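Local coordinates for protein cytosol aminopeptidase (Staphylococcus aureus subsp. aureus, PDB 3KZW) that probably removes N-terminal amino acids from peptides as a metal-dependent leucyl aminopeptidase of the cytosol aminopeptidase family, here with six chains in the assembly, at residues V232-K237 and V264-N269; I278-K283 and V327-V332; G101-R106 and F137-D142. One frame throughout, in Å; residues are numbered along the deposited sequence.

Contact 3 comes first along the chain and lies in the N-terminal domain; contacts 1 and 2 follow in that order in the catalytic domain. Contacts 1 and 2 belong to one mixed sheet, their centres about 9 Å apart. Through these two contacts and the antiparallel pairing of 262-269 with 328-338, the strands lie side by side as 233-237, 262-269, 328-338, 278-285. Helix 308-322 packs on residues of both contacts. Contact 3 joins two loops that follow strands of a separate six-stranded sheet. Contacts 1 and 2 thus build neighbouring parts of the catalytic-domain sheet, while contact 3 ties loops within the N-terminal domain, its nearest atoms about 26 Å from contact 2.

Contact 1 of 3, residues V232-K237 and V264-N269; sequences VKVDVK and VTITYN
Val232 and Ile266 meet through methyl groups, CG1 to CG2, at 3.4 Å at the start of this antiparallel strand pair. Val232 CG1 stands anti to its own backbone N (chi1 178°), which turns this branch toward Ile266. Val232 CG2 approaches the Tyr268 ring obliquely. Further along, Val234 CG1 touches Val264 CG1 at 3.9 Å. Val232, Ile266 and Val264 are buried. Helix 216-226 packs on Val234 and Val264, and helix 308-322 on Val232 and Ile266.

The other face is polar, and its open part is at the exposed Lys233 and Asp235. Lys233 CB lies 3.3 Å from Thr267 OG1, but the lysine chain bends at chi2 and carries NZ off the strand pair. The partner threonines, Thr265 and Thr267, are more enclosed. One water bridges Asp235 OD2 and Thr265 OG1.

Between the faces, Lys233 pairs with Thr267 and Asp235 with Thr265, each through two backbone bonds. Asp235 N to Thr265 O and Thr265 N to Asp235 O are both 2.8 Å, nearly straight at 173°. The chemistry implies a two-sided edge of the catalytic-domain sheet: backbone bonds set the register, valine and isoleucine methyls face the helices, and polar side chains, with one bridging water, line the other side.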
loop_
_atom_site.group_PDB
_atom_site.type_symbol
_atom_site.label_atom_id
_atom_site.label_comp_id
_atom_site.label_asym_id
_atom_site.label_seq_id
_atom_site.Cartn_x
_atom_site.Cartn_y
_atom_site.Cartn_z
ATOM N N VAL A 232 24.933 -45.199 -3.165
ATOM C CA VAL A 232 24.795 -43.851 -3.719
ATOM C C VAL A 232 26.075 -43.019 -3.569
ATOM O O VAL A 232 26.580 -42.833 -2.461
ATOM C CB VAL A 232 23.606 -43.100 -3.069
ATOM C CG1 VAL A 232 23.489 -41.693 -3.614
ATOM C CG2 VAL A 232 22.306 -43.855 -3.292
ATOM N N LYS A 233 26.584 -42.521 -4.696
ATOM C CA LYS A 233 27.782 -41.681 -4.716
ATOM C C LYS A 233 27.406 -40.207 -4.652
ATOM O O LYS A 233 26.435 -39.779 -5.279
ATOM C CB LYS A 233 28.616 -41.949 -5.976
ATOM C CG LYS A 233 29.000 -43.411 -6.204
ATOM C CD LYS A 233 30.146 -43.858 -5.291
ATOM C CE LYS A 233 30.342 -45.373 -5.334
ATOM N NZ LYS A 233 29.247 -46.104 -4.623
ATOM N N VAL A 234 28.175 -39.434 -3.890
ATOM C CA VAL A 234 27.924 -38.002 -3.739
ATOM C C VAL A 234 29.191 -37.198 -4.025
ATOM O O VAL A 234 30.246 -37.462 -3.443
ATOM C CB VAL A 234 27.385 -37.648 -2.325
ATOM C CG1 VAL A 234 27.080 -36.157 -2.216
ATOM C CG2 VAL A 234 26.140 -38.462 -1.996
ATOM N N ASP A 235 29.076 -36.229 -4.934
ATOM C CA ASP A 235 30.160 -35.298 -5.233
ATOM C C ASP A 235 29.746 -33.878 -4.877
ATOM O O ASP A 235 28.669 -33.425 -5.265
ATOM C CB ASP A 235 30.560 -35.374 -6.710
ATOM C CG ASP A 235 31.721 -34.446 -7.052
ATOM O OD1 ASP A 235 32.874 -34.772 -6.691
ATOM O OD2 ASP A 235 31.479 -33.394 -7.688
ATOM N N VAL A 236 30.606 -33.183 -4.137
ATOM C CA VAL A 236 30.341 -31.807 -3.722
ATOM C C VAL A 236 31.314 -30.842 -4.390
ATOM O O VAL A 236 32.533 -31.013 -4.323
ATOM C CB VAL A 236 30.380 -31.639 -2.178
ATOM C CG1 VAL A 236 30.234 -30.171 -1.782
ATOM C CG2 VAL A 236 29.286 -32.463 -1.528
ATOM N N LYS A 237 30.749 -29.829 -5.036
ATOM C CA LYS A 237 31.513 -28.808 -5.729
ATOM C C LYS A 237 31.521 -27.541 -4.873
ATOM O O LYS A 237 30.490 -26.875 -4.737
ATOM C CB LYS A 237 30.863 -28.543 -7.087
ATOM C CG LYS A 237 31.818 -28.144 -8.186
ATOM C CD LYS A 237 31.247 -28.485 -9.560
ATOM C CE LYS A 237 31.445 -29.955 -9.900
ATOM N NZ LYS A 237 31.004 -30.254 -11.281
ATOM N N VAL A 264 25.739 -30.012 -5.525
ATOM C CA VAL A 264 25.782 -31.403 -5.085
ATOM C C VAL A 264 25.326 -32.329 -6.209
ATOM O O VAL A 264 24.217 -32.187 -6.729
ATOM C CB VAL A 264 24.919 -31.630 -3.816
ATOM C CG1 VAL A 264 25.065 -33.058 -3.308
ATOM C CG2 VAL A 264 25.301 -30.644 -2.725
ATOM N N THR A 265 26.197 -33.262 -6.586
ATOM C CA THR A 265 25.874 -34.274 -7.588
ATOM C C THR A 265 25.682 -35.621 -6.899
ATOM O O THR A 265 26.552 -36.079 -6.157
ATOM C CB THR A 265 26.969 -34.384 -8.677
ATOM O OG1 THR A 265 27.312 -33.076 -9.150
ATOM C CG2 THR A 265 26.486 -35.219 -9.849
ATOM N N ILE A 266 24.530 -36.237 -7.144
ATOM C CA ILE A 266 24.178 -37.521 -6.545
ATOM C C ILE A 266 23.925 -38.543 -7.647
ATOM O O ILE A 266 23.018 -38.371 -8.457
ATOM C CB ILE A 266 22.914 -37.395 -5.657
ATOM C CG1 ILE A 266 23.117 -36.346 -4.562
ATOM C CG2 ILE A 266 22.547 -38.738 -5.040
ATOM C CD1 ILE A 266 21.830 -35.869 -3.915
ATOM N N THR A 267 24.728 -39.602 -7.683
ATOM C CA THR A 267 24.547 -40.653 -8.689
ATOM C C THR A 267 24.125 -41.982 -8.069
ATOM O O THR A 267 24.675 -42.413 -7.053
ATOM C CB THR A 267 25.803 -40.860 -9.572
ATOM O OG1 THR A 267 26.942 -41.102 -8.741
ATOM C CG2 THR A 267 26.067 -39.637 -10.439
ATOM N N TYR A 268 23.133 -42.615 -8.688
ATOM C CA TYR A 268 22.692 -43.947 -8.303
ATOM C C TYR A 268 22.541 -44.805 -9.554
ATOM O O TYR A 268 21.714 -44.512 -10.416
ATOM C CB TYR A 268 21.376 -43.879 -7.522
ATOM C CG TYR A 268 20.653 -45.203 -7.392
ATOM C CD1 TYR A 268 21.113 -46.193 -6.525
ATOM C CD2 TYR A 268 19.506 -45.465 -8.137
ATOM C CE1 TYR A 268 20.450 -47.414 -6.408
ATOM C CE2 TYR A 268 18.835 -46.679 -8.027
ATOM C CZ TYR A 268 19.310 -47.648 -7.159
ATOM O OH TYR A 268 18.649 -48.850 -7.048
ATOM N N ASN A 269 23.354 -45.855 -9.648
ATOM C CA ASN A 269 23.310 -46.767 -10.785
ATOM C C ASN A 269 22.625 -48.082 -10.419
ATOM O O ASN A 269 23.276 -49.050 -10.021
ATOM C CB ASN A 269 24.719 -46.998 -11.345
ATOM C CG ASN A 269 25.328 -45.732 -11.932
ATOM O OD1 ASN A 269 24.837 -45.194 -12.925
ATOM N ND2 ASN A 269 26.404 -45.252 -11.319
HETATM O O HOH W 1 29.277 -31.728 -7.837
#

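Contact 2 of 3, residues I278-K283 and V327-V332; sequences IALVGK and VNIVGV
Ile278 N gives its hydrogen to Asn328 O at 2.7 Å, the shortest polar bond between these two parallel strands. The donor sits 29° out of the carbonyl plane. Four more backbone bonds follow: Val330 N to Ile278 O, Leu280 N to Val330 O, Val332 N to Leu280 O and Gly282 N to Val332 O. Ile278 and Leu280 thus each use both N and O toward strand 328-332, as do Val330 and Val332 in return. Four of these carbonyls, all but that of Asn328, also receive a CA-H group; Gly331 CA lies 3.2 Å from Leu280 O.

On one face Leu280 CD1 touches Ile329 CG2 at 3.8 Å. Ile329 CG2 stands anti to the backbone N, which brings this branch to Leu280; Ile329 CG2 also lies 3.6 Å from Ile278 O. Helix 308-322 packs against both residues. Gly331 sits beside Leu280 on this face and adds no side chain.

On the other face Val330 CG1 lies between its own N and carbonyl carbon (chi1 60°). Val330 CG1 lies 4.1 Å from Ala279 CB and 3.8 Å from Ala279 CA. Val281 CG1 comes to 3.8 Å from Val332 O. Helix 368-380 packs on Val281 and Val332.

The connection from strand 278-285 through helix 308-322 to the parallel strand 328-338 is a beta-alpha-beta crossover. All the touching residues are buried. The chemistry implies a core held by two means: main-chain bonds satisfy the facing peptide groups, while aliphatic side chains bind the sheet to helices on both faces.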
loop_
_atom_site.group_PDB
_atom_site.type_symbol
_atom_site.label_atom_id
_atom_site.label_comp_id
_atom_site.label_asym_id
_atom_site.label_seq_id
_atom_site.Cartn_x
_atom_site.Cartn_y
_atom_site.Cartn_z
ATOM N N ILE A 278 18.283 -40.877 -15.476
ATOM C CA ILE A 278 17.199 -39.923 -15.290
ATOM C C ILE A 278 17.736 -38.775 -14.440
ATOM O O ILE A 278 18.241 -38.995 -13.336
ATOM C CB ILE A 278 15.971 -40.584 -14.628
ATOM C CG1 ILE A 278 15.362 -41.621 -15.576
ATOM C CG2 ILE A 278 14.927 -39.538 -14.244
ATOM C CD1 ILE A 278 14.480 -42.646 -14.896
ATOM N N ALA A 279 17.646 -37.557 -14.969
ATOM C CA ALA A 279 18.136 -36.373 -14.268
ATOM C C ALA A 279 17.062 -35.784 -13.373
ATOM O O ALA A 279 15.967 -35.464 -13.832
ATOM C CB ALA A 279 18.637 -35.329 -15.251
ATOM N N LEU A 280 17.386 -35.654 -12.090
ATOM C CA LEU A 280 16.508 -35.003 -11.129
ATOM C C LEU A 280 17.197 -33.770 -10.553
ATOM O O LEU A 280 18.184 -33.879 -9.822
ATOM C CB LEU A 280 16.095 -35.973 -10.019
ATOM C CG LEU A 280 15.381 -37.273 -10.410
ATOM C CD1 LEU A 280 15.180 -38.146 -9.181
ATOM C CD2 LEU A 280 14.045 -37.016 -11.100
ATOM N N VAL A 281 16.674 -32.598 -10.904
ATOM C CA VAL A 281 17.264 -31.319 -10.507
ATOM C C VAL A 281 16.443 -30.670 -9.393
ATOM O O VAL A 281 15.218 -30.607 -9.472
ATOM C CB VAL A 281 17.385 -30.362 -11.719
ATOM C CG1 VAL A 281 18.033 -29.044 -11.315
ATOM C CG2 VAL A 281 18.175 -31.021 -12.839
ATOM N N GLY A 282 17.123 -30.191 -8.356
ATOM C CA GLY A 282 16.445 -29.595 -7.208
ATOM C C GLY A 282 16.948 -28.214 -6.831
ATOM O O GLY A 282 18.158 -27.969 -6.795
ATOM N N LYS A 283 16.011 -27.310 -6.557
ATOM C CA LYS A 283 16.339 -25.971 -6.082
ATOM C C LYS A 283 16.664 -26.023 -4.590
ATOM O O LYS A 283 15.798 -26.333 -3.766
ATOM C CB LYS A 283 15.176 -25.015 -6.349
ATOM C CG LYS A 283 15.377 -23.604 -5.818
ATOM C CD LYS A 283 14.072 -22.825 -5.841
ATOM C CE LYS A 283 14.164 -21.585 -4.972
ATOM N NZ LYS A 283 12.909 -20.788 -4.974
ATOM N N VAL A 327 17.013 -48.611 -11.961
ATOM C CA VAL A 327 17.059 -47.345 -12.693
ATOM C C VAL A 327 18.359 -46.594 -12.427
ATOM O O VAL A 327 18.928 -46.694 -11.340
ATOM C CB VAL A 327 15.857 -46.415 -12.353
ATOM C CG1 VAL A 327 14.570 -46.938 -12.975
ATOM C CG2 VAL A 327 15.700 -46.228 -10.842
ATOM N N ASN A 328 18.824 -45.848 -13.426
ATOM C CA ASN A 328 19.966 -44.963 -13.255
ATOM C C ASN A 328 19.483 -43.542 -13.022
ATOM O O ASN A 328 18.694 -43.015 -13.804
ATOM C CB ASN A 328 20.901 -45.023 -14.466
ATOM C CG ASN A 328 21.637 -46.350 -14.580
ATOM O OD1 ASN A 328 21.619 -47.173 -13.663
ATOM N ND2 ASN A 328 22.291 -46.560 -15.713
ATOM N N ILE A 329 19.945 -42.936 -11.930
ATOM C CA ILE A 329 19.550 -41.578 -11.565
ATOM C C ILE A 329 20.774 -40.699 -11.317
ATOM O O ILE A 329 21.721 -41.107 -10.637
ATOM C CB ILE A 329 18.639 -41.556 -10.303
ATOM C CG1 ILE A 329 17.351 -42.349 -10.542
ATOM C CG2 ILE A 329 18.301 -40.122 -9.899
ATOM C CD1 ILE A 329 16.588 -42.693 -9.276
ATOM N N VAL A 330 20.746 -39.497 -11.886
ATOM C CA VAL A 330 21.694 -38.451 -11.532
ATOM C C VAL A 330 20.931 -37.271 -10.931
ATOM O O VAL A 330 20.018 -36.725 -11.551
ATOM C CB VAL A 330 22.606 -38.030 -12.728
ATOM C CG1 VAL A 330 21.791 -37.488 -13.907
ATOM C CG2 VAL A 330 23.650 -37.014 -12.277
ATOM N N GLY A 331 21.290 -36.907 -9.705
ATOM C CA GLY A 331 20.643 -35.809 -9.001
ATOM C C GLY A 331 21.564 -34.615 -8.912
ATOM O O GLY A 331 22.718 -34.749 -8.502
ATOM N N VAL A 332 21.061 -33.449 -9.309
ATOM C CA VAL A 332 21.835 -32.210 -9.250
ATOM C C VAL A 332 21.124 -31.203 -8.356
ATOM O O VAL A 332 19.961 -30.862 -8.590
ATOM C CB VAL A 332 22.075 -31.598 -10.657
ATOM C CG1 VAL A 332 22.966 -30.360 -10.566
ATOM C CG2 VAL A 332 22.690 -32.629 -11.602
#

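Contact 3 of 3, residues G101-R106 and F137-D142; sequences GNLKTR and FISKYD
Neither segment is a regular helix or strand; the closest CA atoms, those of Lys104 and Tyr141, are 6.4 Å apart. The contact joins two strand-to-helix loops of the N-terminal domain, and each holds a small turn. In 101-106, Asn102 OD1 accepts from Lys104 N, forming an Asx turn. In 137-142, Ser139 OG accepts from Tyr141 N, forming an ST turn.

Arg106 reaches across with a chain bent at chi3 (68°). Arg106 NH1 and NH2 both grip Phe137 O end-on, at 3.2 Å and 2.8 Å, and that oxygen lies almost exactly in the guanidinium plane. NH2 also makes a salt bridge to Asp142 OD2. It meets this oxygen from above the carboxylate plane, and the two flat groups are turned 27° apart. Leu103 CD2 lies over one face of the Arg106 guanidinium, 3.6 Å above its plane. These contacts together probably limit the rotation of the group. Asp142 OD1 in turn takes the N-H of Ser139 on its syn side, so the carboxylate ties its own loop together as well as bonding Arg106.

Phe137 itself stacks on Trp115, and its side chain touches strand 91-101. Leu103 packs with CD1 and CD2 against Ser139 CB, both at 4.0 Å.

At the exposed side Lys104 CA makes a CH-pi contact over one face of the Tyr141 ring, 4.2 Å from its centroid, while Lys140 CG lies over the opposite face, offset toward the rim. Lys104 then bends at chi4 (-72°), and Lys104 NZ donates to Tyr141 OH at 2.8 Å.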
loop_
_atom_site.group_PDB
_atom_site.type_symbol
_atom_site.label_atom_id
_atom_site.label_comp_id
_atom_site.label_asym_id
_atom_site.label_seq_id
_atom_site.Cartn_x
_atom_site.Cartn_y
_atom_site.Cartn_z
ATOM N N GLY A 101 -15.786 -46.748 5.978
ATOM C CA GLY A 101 -16.841 -46.292 5.076
ATOM C C GLY A 101 -17.363 -47.424 4.219
ATOM O O GLY A 101 -17.276 -48.590 4.601
ATOM N N ASN A 102 -17.908 -47.080 3.056
ATOM C CA ASN A 102 -18.363 -48.082 2.099
ATOM C C ASN A 102 -17.162 -48.682 1.383
ATOM O O ASN A 102 -16.366 -47.954 0.785
ATOM C CB ASN A 102 -19.338 -47.466 1.092
ATOM C CG ASN A 102 -20.256 -48.493 0.460
ATOM O OD1 ASN A 102 -19.810 -49.524 -0.052
ATOM N ND2 ASN A 102 -21.553 -48.212 0.484
ATOM N N LEU A 103 -17.028 -50.004 1.462
ATOM C CA LEU A 103 -15.884 -50.712 0.881
ATOM C C LEU A 103 -15.879 -50.713 -0.647
ATOM O O LEU A 103 -14.824 -50.865 -1.266
ATOM C CB LEU A 103 -15.807 -52.148 1.410
ATOM C CG LEU A 103 -15.362 -52.364 2.858
ATOM C CD1 LEU A 103 -15.571 -53.815 3.263
ATOM C CD2 LEU A 103 -13.911 -51.951 3.070
ATOM N N LYS A 104 -17.055 -50.549 -1.247
ATOM C CA LYS A 104 -17.181 -50.441 -2.701
ATOM C C LYS A 104 -16.529 -49.159 -3.212
ATOM O O LYS A 104 -15.843 -49.168 -4.236
ATOM C CB LYS A 104 -18.654 -50.464 -3.130
ATOM C CG LYS A 104 -19.435 -51.704 -2.731
ATOM C CD LYS A 104 -20.886 -51.595 -3.196
ATOM C CE LYS A 104 -21.797 -52.596 -2.489
ATOM N NZ LYS A 104 -21.588 -54.001 -2.944
ATOM N N THR A 105 -16.746 -48.062 -2.486
ATOM C CA THR A 105 -16.282 -46.737 -2.903
ATOM C C THR A 105 -15.139 -46.222 -2.024
ATOM O O THR A 105 -15.145 -45.065 -1.593
ATOM C CB THR A 105 -17.443 -45.709 -2.912
ATOM O OG1 THR A 105 -18.063 -45.667 -1.620
ATOM C CG2 THR A 105 -18.485 -46.074 -3.966
ATOM N N ARG A 106 -14.160 -47.087 -1.767
ATOM C CA ARG A 106 -13.014 -46.730 -0.932
ATOM C C ARG A 106 -11.781 -46.398 -1.777
ATOM O O ARG A 106 -11.152 -47.284 -2.357
ATOM C CB ARG A 106 -12.706 -47.840 0.077
ATOM C CG ARG A 106 -11.737 -47.429 1.180
ATOM C CD ARG A 106 -11.602 -48.497 2.253
ATOM N NE ARG A 106 -10.930 -49.703 1.767
ATOM C CZ ARG A 106 -10.444 -50.666 2.548
ATOM N NH1 ARG A 106 -10.540 -50.576 3.868
ATOM N NH2 ARG A 106 -9.850 -51.721 2.009
ATOM N N PHE A 137 -9.347 -55.043 7.315
ATOM C CA PHE A 137 -8.942 -53.907 6.485
ATOM C C PHE A 137 -8.911 -54.251 4.996
ATOM O O PHE A 137 -8.970 -53.358 4.147
ATOM C CB PHE A 137 -7.571 -53.390 6.926
ATOM C CG PHE A 137 -7.595 -52.647 8.232
ATOM C CD1 PHE A 137 -7.534 -53.332 9.441
ATOM C CD2 PHE A 137 -7.673 -51.260 8.253
ATOM C CE1 PHE A 137 -7.558 -52.652 10.645
ATOM C CE2 PHE A 137 -7.695 -50.570 9.458
ATOM C CZ PHE A 137 -7.636 -51.269 10.657
ATOM N N ILE A 138 -8.821 -55.545 4.696
ATOM C CA ILE A 138 -8.720 -56.038 3.326
ATOM C C ILE A 138 -10.080 -56.504 2.830
ATOM O O ILE A 138 -10.743 -57.321 3.473
ATOM C CB ILE A 138 -7.703 -57.197 3.223
ATOM C CG1 ILE A 138 -6.344 -56.763 3.785
ATOM C CG2 ILE A 138 -7.572 -57.686 1.775
ATOM C CD1 ILE A 138 -5.499 -57.908 4.319
ATOM N N SER A 139 -10.492 -55.975 1.684
ATOM C CA SER A 139 -11.775 -56.341 1.108
ATOM C C SER A 139 -11.597 -57.071 -0.209
ATOM O O SER A 139 -10.495 -57.136 -0.762
ATOM C CB SER A 139 -12.656 -55.103 0.911
ATOM O OG SER A 139 -12.194 -54.315 -0.171
ATOM N N LYS A 140 -12.702 -57.623 -0.695
ATOM C CA LYS A 140 -12.788 -58.236 -2.012
ATOM C C LYS A 140 -12.524 -57.215 -3.129
ATOM O O LYS A 140 -12.154 -57.590 -4.241
ATOM C CB LYS A 140 -14.176 -58.870 -2.184
ATOM C CG LYS A 140 -15.337 -57.945 -1.777
ATOM C CD LYS A 140 -16.705 -58.623 -1.808
ATOM C CE LYS A 140 -17.043 -59.299 -0.490
ATOM N NZ LYS A 140 -18.512 -59.474 -0.321
ATOM N N TYR A 141 -12.696 -55.930 -2.811
ATOM C CA TYR A 141 -12.662 -54.850 -3.806
ATOM C C TYR A 141 -11.272 -54.311 -4.128
ATOM O O TYR A 141 -11.007 -53.908 -5.261
ATOM C CB TYR A 141 -13.582 -53.699 -3.381
ATOM C CG TYR A 141 -15.036 -54.102 -3.311
ATOM C CD1 TYR A 141 -15.768 -54.342 -4.476
ATOM C CD2 TYR A 141 -15.674 -54.262 -2.084
ATOM C CE1 TYR A 141 -17.103 -54.727 -4.421
ATOM C CE2 TYR A 141 -17.011 -54.646 -2.019
ATOM C CZ TYR A 141 -17.717 -54.876 -3.192
ATOM O OH TYR A 141 -19.038 -55.255 -3.135
ATOM N N ASP A 142 -10.392 -54.302 -3.137
ATOM C CA ASP A 142 -9.059 -53.738 -3.322
ATOM C C ASP A 142 -7.971 -54.799 -3.381
ATOM O O ASP A 142 -8.106 -55.881 -2.805
ATOM C CB ASP A 142 -8.746 -52.700 -2.239
ATOM C CG ASP A 142 -9.403 -53.026 -0.914
ATOM O OD1 ASP A 142 -9.109 -54.098 -0.337
ATOM O OD2 ASP A 142 -10.223 -52.202 -0.452
#